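PDB 5XEI: chromosome partition protein Smc from Pyrococcus yayanosii, which is an SMC-family ATPase, here its ABC-type head with part of the coiled coil, probably required for chromosome condensation and partitioning. Local coordinates for residues 60-63 / 64-67. Numbering follows the deposited sequence.
Sequences ATRI and SDLI
Thr61 reaches Asp65 at the start of a run of overlapping beta-turns in the loop between helix 41-49 and strand 80-87, within the ABC-ATPase head of this SMC protein. Two weak backbone bonds define successive turns, Asp65 N to Arg62 O at 3.2 Å, bent to 133°, and Leu66 N to Ile63 O at 3.4 Å; Ile67 N to Ser64 O continues the series. Apolar contact lies on the buried side, where Leu66 CD2 meets Ala60 CB at 3.7 Å. With its CG anti to the carbonyl carbon (chi1 -59°), Leu66 also lays CG and CD1 against Ile63 O. Beyond the turns, Leu66 touches Met58 and shares a backbone hydrogen bond with Lys13; its side chain is about 7 Å from that of Asn41, predicted to bind ATP. Cut back to an alanine, Leu66 would probably no longer cover the Ala60 methyl, and a gap would open toward Met58. On the more exposed residues, Ser64 OG lies over the centre of one face of the Arg62 guanidinium, 4.1 Å above its plane, at van der Waals range and without a bond. The polar contact is Thr61 OG1 donating to Asp65 OD2 at 2.9 Å, meeting the oxygen on its anti side, 15° out of the carboxylate plane.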
# COMPACT_ATOMS: atom_id res chain seq x y z
N ALA A 60 22.17 4.11 30.60
CA ALA A 60 22.75 2.96 31.26
C ALA A 60 23.86 2.44 30.37
O ALA A 60 23.75 2.50 29.13
CB ALA A 60 21.71 1.87 31.53
N THR A 61 24.96 1.98 30.97
CA THR A 61 26.04 1.43 30.16
C THR A 61 25.54 0.24 29.33
O THR A 61 25.95 0.06 28.18
CB THR A 61 27.24 1.03 31.04
OG1 THR A 61 27.09 -0.32 31.51
CG2 THR A 61 27.36 1.97 32.24
N ARG A 62 24.62 -0.54 29.88
CA ARG A 62 24.05 -1.71 29.22
C ARG A 62 22.58 -1.76 29.55
O ARG A 62 22.09 -1.06 30.43
CB ARG A 62 24.75 -3.00 29.66
CG ARG A 62 26.26 -2.95 29.57
CD ARG A 62 26.79 -4.36 29.47
NE ARG A 62 25.76 -5.14 28.82
CZ ARG A 62 25.63 -6.45 28.95
NH1 ARG A 62 26.47 -7.13 29.71
NH2 ARG A 62 24.66 -7.08 28.31
N ILE A 63 21.86 -2.62 28.84
CA ILE A 63 20.42 -2.71 29.08
C ILE A 63 20.15 -3.20 30.50
O ILE A 63 19.26 -2.69 31.19
CB ILE A 63 19.74 -3.59 28.00
CG1 ILE A 63 19.97 -3.01 26.59
CG2 ILE A 63 18.24 -3.66 28.26
CD1 ILE A 63 19.91 -4.03 25.44
N SER A 64 20.95 -4.14 31.00
CA SER A 64 20.69 -4.65 32.33
C SER A 64 21.02 -3.65 33.44
O SER A 64 20.50 -3.79 34.55
CB SER A 64 21.44 -5.97 32.54
OG SER A 64 22.61 -6.01 31.73
N ASP A 65 21.87 -2.65 33.18
CA ASP A 65 22.18 -1.63 34.20
C ASP A 65 21.19 -0.47 34.18
O ASP A 65 21.58 0.69 34.37
CB ASP A 65 23.59 -1.10 34.03
CG ASP A 65 24.63 -2.20 34.04
OD1 ASP A 65 24.35 -3.30 34.57
OD2 ASP A 65 25.74 -1.96 33.53
N LEU A 66 19.93 -0.77 33.89
CA LEU A 66 18.81 0.04 34.33
C LEU A 66 18.25 -0.47 35.65
O LEU A 66 17.23 0.05 36.12
CB LEU A 66 17.70 0.02 33.27
CG LEU A 66 18.06 0.52 31.88
CD1 LEU A 66 17.08 0.02 30.91
CD2 LEU A 66 18.00 2.01 31.91
N ILE A 67 18.87 -1.49 36.22
CA ILE A 67 18.36 -2.14 37.42
C ILE A 67 19.14 -1.66 38.64
O ILE A 67 20.39 -1.60 38.62
CB ILE A 67 18.41 -3.67 37.28
CG1 ILE A 67 17.81 -4.07 35.93
CG2 ILE A 67 17.61 -4.31 38.39
CD1 ILE A 67 18.03 -5.50 35.56